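Local structure of dimethyl-sulfide monooxygenase (6AK1) at residues Q18-W23 with L74-Q79; T282-D287 with G368-G373; E298-A303 with I359-I364. The protein oxidises dimethyl sulfide with NADH and molecular oxygen to methanethiol and formaldehyde, an FMN-dependent first step in dimethyl sulfide degradation. One frame throughout, in Å; residues are numbered along the deposited sequence.

Contact 1: residues Q18-W23 with L74-Q79; sequences QSAGTW and LRDADQ
Trp23 and Asp76 meet with the indole edge turned to the carboxylate, their side chains sliding past each other in opposite directions and the two planes 40° apart. The pyrrole nitrogen Trp23 NE1 donates to Asp76 OD1 over 2.7 Å in a fairly straight bond. The acceptor lies almost in the plane of the ring, but the ring approaches OD1 from above the carboxylate, 43° out of its plane. Asp76 holds CG anti to its own backbone N (chi1 -172°), which carries the acid group across to the 18-23 loop. There the amide of Gly21 faces both oxygens, in weak bonds of 3.0 Å from Gly21 N to Asp76 OD2 and 3.1 Å to OD1. Glycine suits the spot because its phi is positive, and the small Ala20 lets its CB lie 3.3 Å from Asp76 OD2. The loop after strand 6-12 of the TIM barrel is thus joined to the end of helix 71-75, which Ala77, also at positive phi, closes as the C-prime residue of a Schellman motif. Nearby, Gln79 turns its amide to other partners, OE1 to Tyr63 and NE2 to the carbonyl of His17. With an alanine at Asp76, the indole N-H and the Gly21 amide would probably lose their acceptor, and the 18-23 loop one of its polar ties to the helix end. Asp76 OD2 also sits 2.7 Å from Asp78 OD1; two buried acid oxygens this close imply that one group probably carries a proton, so that the pair would bear less negative charge than two free carboxylates.

Contact 2: residues T282-D287 with G368-G373; sequences TVITGD and GPVLVG
Thr282, Ile284 and Leu371 each use both backbone N and O to join two parallel strands whose axes come within 4.8 Å. Pro369 O accepts from Thr282 N, and Thr282 O takes Leu371 N in a short, straight bond (2.8 Å, 168° at the hydrogen). Leu371 O then receives Ile284 N at 2.9 Å, and Ile284 O receives Gly373 N at 3.2 Å. Beyond the regular pairing Thr285 adds a side-chain bond: chi1 of 178° sets OG1 opposite its own N, 3.0 Å from Gly373 O and in that carbonyl's plane. Gly373 has a phi of 168°, which suits glycine. The fold is the TIM barrel of the luciferase-like monooxygenases, and strand 276-284 is one of its parallel barrel strands; 370-372 is a short additional strand laid along its final residues. One face, bearing Val283 and Leu371, is buried under helix 375-388, where Val378 touches both; a beta-branched valine, at home in a strand, and a longer leucine suit this largely apolar layer. Direct apolar contact between the two strands is looser than the backbone bonding, Val283 CG2 standing 4.4 Å from Leu371 CD2. Helix 289-300 packs against the face of Ile284 and Val372, yet Val370 and Val372 stay partly exposed; Val372 CG2 reaches Ile284 CB at 4.1 Å. Here a water enters: Thr282 OG1 donates to it, and it donates in turn to Pro369 O, giving that carbonyl a second donor. A threonine can thus pair through its backbone and hold a bound water with its hydroxyl. Beyond Gly286 the chain reaches the exposed Asp287.

Contact 3: residues E298-A303 with I359-I364; sequences EYLSYA and IRERCI
The carbonyl O of Glu298 is gripped twice by Ser301, a residue whose backbone N lies 4.2 Å from Arg360 NH2 across the contact. Ser301 OG donates over 2.7 Å, tilted from the carbonyl plane, and Ser301 N adds a weak bond. Serine is apt near a helix end, since its hydroxyl can reach back to the preceding turn. Across the contact Leu300 carries the largest share, and three side chains meet it obliquely. Its CB lies over one face of the Arg360 guanidinium, 3.7 Å from NH2; the arginine chain is extended from CG to NE, with CG anti to its backbone N (chi1 -180°), and this reach brings the flat group beside the leucine. The two methyls part company: Leu300 CD1 comes 3.4 Å from Glu361 OE1, whereas CD2 turns to Ile364 CD1, 3.7 Å away. The same isoleucine methyl sits at the edge of the Tyr299 ring and 3.6 Å from Tyr299 CB. A type I turn from Leu300 then presents Ala303, whose CB is pressed 3.5 Å from Cys363 CB, a tight fit that suits two small residues. The contact thus joins the C-terminal ends of helices 289-300 and 355-362 on the outside of the TIM barrel. No hydrogen bond crosses it. The chemistry is that of apolar packing bordered by charged side chains: Arg360 and Glu361 give Leu300 their flat or bent side chains as cover, and the arginine's positive charge, close to the C-terminal end of helix 289-300, is probably favoured there.

Contact 3 stands between the other two. Its centre is about 11 Å from that of contact 1, and a probable hydrogen bond of 2.8 Å from Ala20 N of contact 1 to Cys363 O of contact 3 joins the two. It is about 13 Å, centre to centre, from contact 2, where Ile284 CD1 packs 3.8 Å from Tyr299 CD2. Helix 289-300 follows strand 276-284, and helix 355-362 precedes strand 370-372, so contact 3 is nested in the loop that contact 2 closes. Contacts 1 and 2 do not touch, their nearest atoms being about 5 Å apart. Contact 1 alone approaches the probable FMN site: the side chain of Gln79 is about 8 Å from that of Asp58.

Contact 1: residues Q18-W23 with L74-Q79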
ATOM      1  N   GLN A  18     -10.088  -3.480  -7.954  1.00 21.75           N
ATOM      2  CA  GLN A  18     -10.782  -2.205  -8.060  1.00 25.97           C
ATOM      3  C   GLN A  18     -11.833  -2.183  -9.169  1.00 26.27           C
ATOM      4  O   GLN A  18     -12.559  -1.189  -9.286  1.00 26.12           O
ATOM      5  CB  GLN A  18      -9.772  -1.072  -8.281  1.00 21.76           C
ATOM      6  CG  GLN A  18      -8.733  -0.932  -7.177  1.00 24.51           C
ATOM      7  CD  GLN A  18      -9.332  -0.476  -5.837  1.00 28.98           C
ATOM      8  OE1 GLN A  18      -9.205  -1.160  -4.818  1.00 30.05           O
ATOM      9  NE2 GLN A  18      -9.969   0.685  -5.837  1.00 23.97           N
ATOM     10  N   SER A  19     -11.955  -3.254  -9.967  1.00 21.78           N
ATOM     11  CA  SER A  19     -12.889  -3.311 -11.090  1.00 24.72           C
ATOM     12  C   SER A  19     -13.683  -4.609 -11.052  1.00 28.07           C
ATOM     13  O   SER A  19     -13.151  -5.664 -10.690  1.00 30.45           O
ATOM     14  CB  SER A  19     -12.161  -3.215 -12.435  1.00 25.98           C
ATOM     15  OG  SER A  19     -11.615  -1.918 -12.631  1.00 27.66           O
ATOM     16  N   ALA A  20     -14.951  -4.538 -11.464  1.00 23.98           N
ATOM     17  CA  ALA A  20     -15.863  -5.676 -11.404  1.00 26.98           C
ATOM     18  C   ALA A  20     -16.142  -6.204 -12.805  1.00 24.62           C
ATOM     19  O   ALA A  20     -16.383  -5.420 -13.722  1.00 29.05           O
ATOM     20  CB  ALA A  20     -17.175  -5.281 -10.719  1.00 23.06           C
ATOM     21  N   GLY A  21     -16.110  -7.530 -12.969  1.00 23.23           N
ATOM     22  CA  GLY A  21     -16.421  -8.161 -14.238  1.00 22.50           C
ATOM     23  C   GLY A  21     -15.343  -8.112 -15.311  1.00 25.08           C
ATOM     24  O   GLY A  21     -15.345  -8.973 -16.206  1.00 23.73           O
ATOM     25  N   THR A  22     -14.408  -7.155 -15.255  1.00 23.95           N
ATOM     26  CA  THR A  22     -13.394  -7.028 -16.305  1.00 21.55           C
ATOM     27  C   THR A  22     -12.376  -8.171 -16.328  1.00 22.52           C
ATOM     28  O   THR A  22     -11.597  -8.259 -17.287  1.00 18.63           O
ATOM     29  CB  THR A  22     -12.658  -5.698 -16.174  1.00 22.38           C
ATOM     30  OG1 THR A  22     -12.102  -5.590 -14.867  1.00 21.85           O
ATOM     31  CG2 THR A  22     -13.605  -4.511 -16.427  1.00 24.46           C
ATOM     32  N   TRP A  23     -12.358  -9.046 -15.315  1.00 20.92           N
ATOM     33  CA  TRP A  23     -11.552 -10.258 -15.404  1.00 20.76           C
ATOM     34  C   TRP A  23     -12.035 -11.182 -16.508  1.00 21.86           C
ATOM     35  O   TRP A  23     -11.296 -12.075 -16.932  1.00 23.16           O
ATOM     36  CB  TRP A  23     -11.570 -11.012 -14.080  1.00 20.12           C
ATOM     37  CG  TRP A  23     -12.922 -11.525 -13.704  1.00 21.36           C
ATOM     38  CD1 TRP A  23     -13.897 -10.860 -12.991  1.00 20.44           C
ATOM     39  CD2 TRP A  23     -13.462 -12.816 -14.011  1.00 20.63           C
ATOM     40  NE1 TRP A  23     -14.996 -11.673 -12.828  1.00 17.57           N
ATOM     41  CE2 TRP A  23     -14.763 -12.869 -13.457  1.00 20.11           C
ATOM     42  CE3 TRP A  23     -12.977 -13.931 -14.705  1.00 20.97           C
ATOM     43  CZ2 TRP A  23     -15.575 -14.000 -13.567  1.00 22.54           C
ATOM     44  CZ3 TRP A  23     -13.790 -15.054 -14.816  1.00 22.52           C
ATOM     45  CH2 TRP A  23     -15.075 -15.077 -14.249  1.00 22.44           C
ATOM     46  N   LEU A  74     -18.361 -13.662  -4.298  1.00 20.37           N
ATOM     47  CA  LEU A  74     -17.808 -14.914  -4.816  1.00 22.45           C
ATOM     48  C   LEU A  74     -18.056 -15.061  -6.317  1.00 24.96           C
ATOM     49  O   LEU A  74     -17.192 -15.561  -7.053  1.00 22.49           O
ATOM     50  CB  LEU A  74     -18.408 -16.105  -4.064  1.00 17.76           C
ATOM     51  CG  LEU A  74     -17.923 -16.299  -2.627  1.00 22.90           C
ATOM     52  CD1 LEU A  74     -18.891 -17.206  -1.833  1.00 19.24           C
ATOM     53  CD2 LEU A  74     -16.498 -16.874  -2.602  1.00 19.10           C
ATOM     54  N   ARG A  75     -19.236 -14.645  -6.790  1.00 23.20           N
ATOM     55  CA  ARG A  75     -19.587 -14.871  -8.192  1.00 24.01           C
ATOM     56  C   ARG A  75     -18.710 -14.053  -9.130  1.00 21.08           C
ATOM     57  O   ARG A  75     -18.368 -14.514 -10.223  1.00 22.06           O
ATOM     58  CB  ARG A  75     -21.069 -14.564  -8.430  1.00 21.85           C
ATOM     59  CG  ARG A  75     -21.999 -15.608  -7.821  1.00 26.44           C
ATOM     60  CD  ARG A  75     -23.499 -15.237  -7.997  1.00 28.67           C
ATOM     61  NE  ARG A  75     -23.908 -15.168  -9.403  1.00 23.04           N
ATOM     62  CZ  ARG A  75     -24.240 -16.233 -10.128  1.00 27.39           C
ATOM     63  NH1 ARG A  75     -24.196 -17.444  -9.586  1.00 24.44           N
ATOM     64  NH2 ARG A  75     -24.598 -16.092 -11.401  1.00 31.17           N
ATOM     65  N   ASP A  76     -18.337 -12.841  -8.731  1.00 20.46           N
ATOM     66  CA  ASP A  76     -17.453 -12.001  -9.525  1.00 20.17           C
ATOM     67  C   ASP A  76     -16.027 -11.945  -8.960  1.00 19.99           C
ATOM     68  O   ASP A  76     -15.214 -11.134  -9.419  1.00 20.24           O
ATOM     69  CB  ASP A  76     -18.057 -10.596  -9.639  1.00 24.90           C
ATOM     70  CG  ASP A  76     -17.311  -9.710 -10.617  1.00 25.27           C
ATOM     71  OD1 ASP A  76     -17.020 -10.170 -11.736  1.00 25.16           O
ATOM     72  OD2 ASP A  76     -16.990  -8.566 -10.248  1.00 26.33           O
ATOM     73  N   ALA A  77     -15.706 -12.795  -7.982  1.00 21.98           N
ATOM     74  CA  ALA A  77     -14.359 -12.888  -7.415  1.00 20.37           C
ATOM     75  C   ALA A  77     -13.861 -11.538  -6.910  1.00 21.43           C
ATOM     76  O   ALA A  77     -12.690 -11.178  -7.091  1.00 23.18           O
ATOM     77  CB  ALA A  77     -13.367 -13.482  -8.424  1.00 22.46           C
ATOM     78  N   ASP A  78     -14.749 -10.797  -6.238  1.00 19.56           N
ATOM     79  CA  ASP A  78     -14.454  -9.457  -5.719  1.00 21.68           C
ATOM     80  C   ASP A  78     -13.689  -9.577  -4.401  1.00 22.84           C
ATOM     81  O   ASP A  78     -14.271  -9.631  -3.311  1.00 21.63           O
ATOM     82  CB  ASP A  78     -15.741  -8.656  -5.559  1.00 22.68           C
ATOM     83  CG  ASP A  78     -16.527  -8.585  -6.857  1.00 25.86           C
ATOM     84  OD1 ASP A  78     -16.036  -7.948  -7.817  1.00 22.13           O
ATOM     85  OD2 ASP A  78     -17.608  -9.210  -6.929  1.00 28.71           O
ATOM     86  N   GLN A  79     -12.354  -9.614  -4.526  1.00 24.19           N
ATOM     87  CA  GLN A  79     -11.392  -9.738  -3.430  1.00 19.52           C
ATOM     88  C   GLN A  79     -11.591 -11.024  -2.633  1.00 23.11           C
ATOM     89  O   GLN A  79     -11.121 -11.141  -1.499  1.00 25.33           O
ATOM     90  CB  GLN A  79     -11.426  -8.489  -2.535  1.00 22.59           C
ATOM     91  CG  GLN A  79     -11.058  -7.208  -3.326  1.00 16.96           C
ATOM     92  CD  GLN A  79     -10.809  -5.986  -2.439  1.00 22.48           C
ATOM     93  OE1 GLN A  79     -10.601  -6.110  -1.228  1.00 21.80           O
ATOM     94  NE2 GLN A  79     -10.839  -4.795  -3.044  1.00 19.90           N
TER

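Contact 2: residues T282-D287 with G368-G373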
ATOM      1  N   THR A 282      -6.941   4.988 -12.191  1.00 23.11           N
ATOM      2  CA  THR A 282      -7.024   3.983 -13.245  1.00 22.99           C
ATOM      3  C   THR A 282      -6.909   4.677 -14.593  1.00 23.78           C
ATOM      4  O   THR A 282      -7.703   5.572 -14.905  1.00 25.54           O
ATOM      5  CB  THR A 282      -8.340   3.211 -13.162  1.00 24.30           C
ATOM      6  OG1 THR A 282      -8.479   2.658 -11.847  1.00 25.41           O
ATOM      7  CG2 THR A 282      -8.375   2.100 -14.220  1.00 21.32           C
ATOM      8  N   VAL A 283      -5.951   4.247 -15.402  1.00 23.17           N
ATOM      9  CA  VAL A 283      -5.676   4.840 -16.701  1.00 22.25           C
ATOM     10  C   VAL A 283      -6.039   3.825 -17.778  1.00 25.31           C
ATOM     11  O   VAL A 283      -5.483   2.719 -17.810  1.00 24.91           O
ATOM     12  CB  VAL A 283      -4.208   5.270 -16.820  1.00 19.99           C
ATOM     13  CG1 VAL A 283      -3.907   5.793 -18.235  1.00 20.77           C
ATOM     14  CG2 VAL A 283      -3.883   6.316 -15.769  1.00 22.90           C
ATOM     15  N   ILE A 284      -6.972   4.197 -18.652  1.00 24.22           N
ATOM     16  CA  ILE A 284      -7.254   3.463 -19.881  1.00 25.48           C
ATOM     17  C   ILE A 284      -6.732   4.311 -21.031  1.00 28.76           C
ATOM     18  O   ILE A 284      -7.188   5.448 -21.229  1.00 27.64           O
ATOM     19  CB  ILE A 284      -8.756   3.175 -20.066  1.00 26.82           C
ATOM     20  CG1 ILE A 284      -9.411   2.651 -18.776  1.00 29.00           C
ATOM     21  CG2 ILE A 284      -8.982   2.212 -21.251  1.00 22.54           C
ATOM     22  CD1 ILE A 284      -9.138   1.196 -18.485  1.00 28.70           C
ATOM     23  N   THR A 285      -5.791   3.771 -21.806  1.00 25.03           N
ATOM     24  CA  THR A 285      -5.180   4.582 -22.852  1.00 24.12           C
ATOM     25  C   THR A 285      -5.003   3.752 -24.124  1.00 27.23           C
ATOM     26  O   THR A 285      -5.471   2.610 -24.228  1.00 25.76           O
ATOM     27  CB  THR A 285      -3.857   5.193 -22.362  1.00 19.99           C
ATOM     28  OG1 THR A 285      -3.266   5.954 -23.424  1.00 27.60           O
ATOM     29  CG2 THR A 285      -2.889   4.112 -21.936  1.00 23.85           C
ATOM     30  N   GLY A 286      -4.311   4.361 -25.085  1.00 30.69           N
ATOM     31  CA  GLY A 286      -4.150   3.829 -26.425  1.00 27.30           C
ATOM     32  C   GLY A 286      -3.547   4.898 -27.320  1.00 29.58           C
ATOM     33  O   GLY A 286      -3.125   5.959 -26.847  1.00 26.06           O
ATOM     34  N   ASP A 287      -3.518   4.611 -28.626  1.00 27.83           N
ATOM     35  CA  ASP A 287      -2.817   5.509 -29.541  1.00 30.29           C
ATOM     36  C   ASP A 287      -3.533   6.843 -29.735  1.00 29.44           C
ATOM     37  O   ASP A 287      -2.881   7.827 -30.088  1.00 31.09           O
ATOM     38  CB  ASP A 287      -2.617   4.849 -30.901  1.00 29.48           C
ATOM     39  CG  ASP A 287      -1.403   5.407 -31.634  1.00 31.78           C
ATOM     40  OD1 ASP A 287      -0.447   5.834 -30.954  1.00 34.91           O
ATOM     41  OD2 ASP A 287      -1.403   5.426 -32.879  1.00 37.92           O
ATOM     42  N   GLY A 368     -12.180   5.425  -7.113  1.00 27.49           N
ATOM     43  CA  GLY A 368     -11.156   6.339  -7.547  1.00 23.92           C
ATOM     44  C   GLY A 368     -11.430   6.871  -8.939  1.00 28.08           C
ATOM     45  O   GLY A 368     -12.256   6.339  -9.687  1.00 24.02           O
ATOM     46  N   PRO A 369     -10.718   7.927  -9.316  1.00 23.63           N
ATOM     47  CA  PRO A 369     -10.917   8.510 -10.644  1.00 27.79           C
ATOM     48  C   PRO A 369     -10.424   7.591 -11.755  1.00 28.18           C
ATOM     49  O   PRO A 369      -9.512   6.778 -11.580  1.00 23.04           O
ATOM     50  CB  PRO A 369     -10.106   9.814 -10.588  1.00 23.54           C
ATOM     51  CG  PRO A 369      -9.077   9.568  -9.507  1.00 25.17           C
ATOM     52  CD  PRO A 369      -9.696   8.631  -8.526  1.00 25.86           C
ATOM     53  N   VAL A 370     -11.061   7.727 -12.914  1.00 26.87           N
ATOM     54  CA  VAL A 370     -10.707   6.992 -14.122  1.00 27.49           C
ATOM     55  C   VAL A 370     -10.294   8.008 -15.178  1.00 28.16           C
ATOM     56  O   VAL A 370     -11.003   8.996 -15.410  1.00 29.05           O
ATOM     57  CB  VAL A 370     -11.883   6.130 -14.615  1.00 27.09           C
ATOM     58  CG1 VAL A 370     -11.505   5.371 -15.877  1.00 27.36           C
ATOM     59  CG2 VAL A 370     -12.320   5.195 -13.516  1.00 25.92           C
ATOM     60  N   LEU A 371      -9.154   7.774 -15.810  1.00 25.29           N
ATOM     61  CA  LEU A 371      -8.598   8.703 -16.786  1.00 26.96           C
ATOM     62  C   LEU A 371      -8.494   7.979 -18.122  1.00 27.38           C
ATOM     63  O   LEU A 371      -7.730   7.016 -18.252  1.00 28.29           O
ATOM     64  CB  LEU A 371      -7.244   9.231 -16.314  1.00 24.56           C
ATOM     65  CG  LEU A 371      -6.350   9.968 -17.308  1.00 27.66           C
ATOM     66  CD1 LEU A 371      -7.100  11.143 -17.987  1.00 25.74           C
ATOM     67  CD2 LEU A 371      -5.076  10.448 -16.612  1.00 24.35           C
ATOM     68  N   VAL A 372      -9.265   8.438 -19.105  1.00 26.09           N
ATOM     69  CA  VAL A 372      -9.352   7.816 -20.424  1.00 25.49           C
ATOM     70  C   VAL A 372      -8.870   8.824 -21.461  1.00 25.21           C
ATOM     71  O   VAL A 372      -9.327   9.970 -21.469  1.00 26.34           O
ATOM     72  CB  VAL A 372     -10.791   7.358 -20.731  1.00 27.07           C
ATOM     73  CG1 VAL A 372     -10.894   6.774 -22.123  1.00 23.45           C
ATOM     74  CG2 VAL A 372     -11.276   6.362 -19.682  1.00 24.99           C
ATOM     75  N   GLY A 373      -7.938   8.410 -22.315  1.00 22.61           N
ATOM     76  CA  GLY A 373      -7.442   9.295 -23.354  1.00 25.14           C
ATOM     77  C   GLY A 373      -6.206   8.729 -24.017  1.00 26.35           C
ATOM     78  O   GLY A 373      -5.655   7.703 -23.602  1.00 25.09           O
TER
HETATM   79  O   HOH W   1      -9.680   4.378 -10.038  1.00 24.37           O

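Contact 3: residues E298-A303 with I359-I364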
ATOM      1  N   GLU A 298     -15.268  -1.211 -24.388  1.00 24.65           N
ATOM      2  CA  GLU A 298     -15.095  -2.653 -24.525  1.00 23.91           C
ATOM      3  C   GLU A 298     -14.954  -3.314 -23.156  1.00 23.17           C
ATOM      4  O   GLU A 298     -15.598  -4.325 -22.872  1.00 25.71           O
ATOM      5  CB  GLU A 298     -13.874  -2.935 -25.412  1.00 26.47           C
ATOM      6  CG  GLU A 298     -13.788  -4.352 -25.950  1.00 31.63           C
ATOM      7  CD  GLU A 298     -12.515  -4.587 -26.762  1.00 35.57           C
ATOM      8  OE1 GLU A 298     -12.563  -4.428 -28.008  1.00 31.71           O
ATOM      9  OE2 GLU A 298     -11.466  -4.923 -26.149  1.00 31.69           O
ATOM     10  N   TYR A 299     -14.138  -2.732 -22.281  1.00 23.96           N
ATOM     11  CA  TYR A 299     -14.058  -3.221 -20.911  1.00 21.51           C
ATOM     12  C   TYR A 299     -15.415  -3.158 -20.225  1.00 25.88           C
ATOM     13  O   TYR A 299     -15.859  -4.139 -19.610  1.00 24.22           O
ATOM     14  CB  TYR A 299     -13.012  -2.423 -20.132  1.00 21.78           C
ATOM     15  CG  TYR A 299     -11.602  -2.626 -20.658  1.00 23.95           C
ATOM     16  CD1 TYR A 299     -11.313  -3.648 -21.556  1.00 22.60           C
ATOM     17  CD2 TYR A 299     -10.561  -1.805 -20.255  1.00 24.22           C
ATOM     18  CE1 TYR A 299     -10.026  -3.833 -22.044  1.00 25.10           C
ATOM     19  CE2 TYR A 299      -9.276  -1.989 -20.732  1.00 21.64           C
ATOM     20  CZ  TYR A 299      -9.011  -2.997 -21.623  1.00 24.78           C
ATOM     21  OH  TYR A 299      -7.724  -3.160 -22.106  1.00 27.25           O
ATOM     22  N   LEU A 300     -16.106  -2.015 -20.342  1.00 25.47           N
ATOM     23  CA  LEU A 300     -17.393  -1.870 -19.670  1.00 23.82           C
ATOM     24  C   LEU A 300     -18.410  -2.906 -20.137  1.00 27.67           C
ATOM     25  O   LEU A 300     -19.309  -3.269 -19.373  1.00 29.88           O
ATOM     26  CB  LEU A 300     -17.957  -0.475 -19.885  1.00 28.93           C
ATOM     27  CG  LEU A 300     -17.404   0.653 -19.029  1.00 31.94           C
ATOM     28  CD1 LEU A 300     -18.278   1.906 -19.200  1.00 34.13           C
ATOM     29  CD2 LEU A 300     -17.327   0.232 -17.575  1.00 26.84           C
ATOM     30  N   SER A 301     -18.296  -3.405 -21.368  1.00 25.22           N
ATOM     31  CA  SER A 301     -19.262  -4.410 -21.797  1.00 23.21           C
ATOM     32  C   SER A 301     -19.135  -5.704 -21.003  1.00 28.24           C
ATOM     33  O   SER A 301     -20.084  -6.494 -20.996  1.00 27.91           O
ATOM     34  CB  SER A 301     -19.132  -4.692 -23.300  1.00 25.45           C
ATOM     35  OG  SER A 301     -17.939  -5.392 -23.610  1.00 30.09           O
ATOM     36  N   TYR A 302     -18.004  -5.922 -20.308  1.00 27.19           N
ATOM     37  CA  TYR A 302     -17.837  -7.064 -19.412  1.00 24.36           C
ATOM     38  C   TYR A 302     -18.198  -6.752 -17.966  1.00 28.32           C
ATOM     39  O   TYR A 302     -18.023  -7.622 -17.100  1.00 28.41           O
ATOM     40  CB  TYR A 302     -16.396  -7.587 -19.467  1.00 25.66           C
ATOM     41  CG  TYR A 302     -16.085  -8.262 -20.781  1.00 24.02           C
ATOM     42  CD1 TYR A 302     -16.345  -9.613 -20.957  1.00 24.16           C
ATOM     43  CD2 TYR A 302     -15.572  -7.540 -21.851  1.00 21.48           C
ATOM     44  CE1 TYR A 302     -16.102 -10.232 -22.161  1.00 25.23           C
ATOM     45  CE2 TYR A 302     -15.314  -8.150 -23.063  1.00 23.44           C
ATOM     46  CZ  TYR A 302     -15.583  -9.499 -23.209  1.00 25.30           C
ATOM     47  OH  TYR A 302     -15.326 -10.133 -24.402  1.00 29.74           O
ATOM     48  N   ALA A 303     -18.707  -5.552 -17.687  1.00 26.96           N
ATOM     49  CA  ALA A 303     -18.917  -5.130 -16.308  1.00 29.03           C
ATOM     50  C   ALA A 303     -19.894  -6.059 -15.593  1.00 30.45           C
ATOM     51  O   ALA A 303     -20.841  -6.572 -16.195  1.00 27.89           O
ATOM     52  CB  ALA A 303     -19.441  -3.699 -16.270  1.00 24.16           C
ATOM     53  N   ILE A 359     -23.588   3.042 -11.524  1.00 31.72           N
ATOM     54  CA  ILE A 359     -22.916   1.852 -10.994  1.00 33.93           C
ATOM     55  C   ILE A 359     -22.218   1.081 -12.113  1.00 34.35           C
ATOM     56  O   ILE A 359     -21.108   0.558 -11.925  1.00 29.46           O
ATOM     57  CB  ILE A 359     -23.914   0.950 -10.239  1.00 33.15           C
ATOM     58  CG1 ILE A 359     -24.464   1.663  -9.002  1.00 33.62           C
ATOM     59  CG2 ILE A 359     -23.256  -0.383  -9.853  1.00 29.91           C
ATOM     60  CD1 ILE A 359     -23.399   2.352  -8.169  1.00 36.36           C
ATOM     61  N   ARG A 360     -22.858   0.996 -13.288  1.00 31.34           N
ATOM     62  CA  ARG A 360     -22.250   0.301 -14.420  1.00 31.78           C
ATOM     63  C   ARG A 360     -20.943   0.968 -14.842  1.00 33.09           C
ATOM     64  O   ARG A 360     -19.924   0.290 -15.018  1.00 33.49           O
ATOM     65  CB  ARG A 360     -23.229   0.228 -15.599  1.00 37.23           C
ATOM     66  CG  ARG A 360     -22.643  -0.502 -16.815  1.00 40.93           C
ATOM     67  CD  ARG A 360     -23.541  -0.448 -18.044  1.00 39.96           C
ATOM     68  NE  ARG A 360     -22.817  -0.917 -19.228  1.00 44.39           N
ATOM     69  CZ  ARG A 360     -22.142  -0.124 -20.060  1.00 43.73           C
ATOM     70  NH1 ARG A 360     -22.109   1.194 -19.854  1.00 38.40           N
ATOM     71  NH2 ARG A 360     -21.498  -0.650 -21.101  1.00 35.22           N
ATOM     72  N   GLU A 361     -20.949   2.299 -15.005  1.00 31.15           N
ATOM     73  CA  GLU A 361     -19.705   3.008 -15.308  1.00 33.08           C
ATOM     74  C   GLU A 361     -18.665   2.799 -14.217  1.00 30.04           C
ATOM     75  O   GLU A 361     -17.466   2.707 -14.507  1.00 34.03           O
ATOM     76  CB  GLU A 361     -19.954   4.508 -15.493  1.00 34.30           C
ATOM     77  CG  GLU A 361     -20.830   4.876 -16.671  1.00 43.45           C
ATOM     78  CD  GLU A 361     -20.033   5.364 -17.873  1.00 50.52           C
ATOM     79  OE1 GLU A 361     -20.165   4.742 -18.951  1.00 50.83           O
ATOM     80  OE2 GLU A 361     -19.290   6.368 -17.742  1.00 52.04           O
ATOM     81  N   ARG A 362     -19.096   2.750 -12.955  1.00 29.54           N
ATOM     82  CA  ARG A 362     -18.158   2.603 -11.845  1.00 30.30           C
ATOM     83  C   ARG A 362     -17.599   1.186 -11.721  1.00 28.32           C
ATOM     84  O   ARG A 362     -16.680   0.971 -10.924  1.00 28.20           O
ATOM     85  CB  ARG A 362     -18.820   3.040 -10.531  1.00 32.79           C
ATOM     86  CG  ARG A 362     -19.326   4.506 -10.517  1.00 33.17           C
ATOM     87  CD  ARG A 362     -18.299   5.497 -11.090  1.00 34.95           C
ATOM     88  NE  ARG A 362     -17.002   5.345 -10.444  1.00 36.59           N
ATOM     89  CZ  ARG A 362     -15.844   5.718 -10.977  1.00 36.83           C
ATOM     90  NH1 ARG A 362     -15.828   6.283 -12.173  1.00 38.82           N
ATOM     91  NH2 ARG A 362     -14.706   5.511 -10.316  1.00 30.66           N
ATOM     92  N   CYS A 363     -18.095   0.226 -12.505  1.00 28.40           N
ATOM     93  CA  CYS A 363     -17.467  -1.092 -12.538  1.00 30.73           C
ATOM     94  C   CYS A 363     -15.999  -1.037 -12.938  1.00 26.80           C
ATOM     95  O   CYS A 363     -15.301  -2.041 -12.778  1.00 26.66           O
ATOM     96  CB  CYS A 363     -18.218  -2.025 -13.486  1.00 24.79           C
ATOM     97  SG  CYS A 363     -19.761  -2.642 -12.796  1.00 30.00           S
ATOM     98  N   ILE A 364     -15.526   0.089 -13.471  1.00 29.81           N
ATOM     99  CA  ILE A 364     -14.101   0.374 -13.630  1.00 29.03           C
ATOM    100  C   ILE A 364     -13.751   1.553 -12.735  1.00 30.58           C
ATOM    101  O   ILE A 364     -14.366   2.622 -12.840  1.00 31.74           O
ATOM    102  CB  ILE A 364     -13.737   0.710 -15.085  1.00 30.61           C
ATOM    103  CG1 ILE A 364     -13.916  -0.512 -15.986  1.00 34.09           C
ATOM    104  CG2 ILE A 364     -12.308   1.249 -15.151  1.00 29.84           C
ATOM    105  CD1 ILE A 364     -13.672  -0.205 -17.437  1.00 28.93           C
TER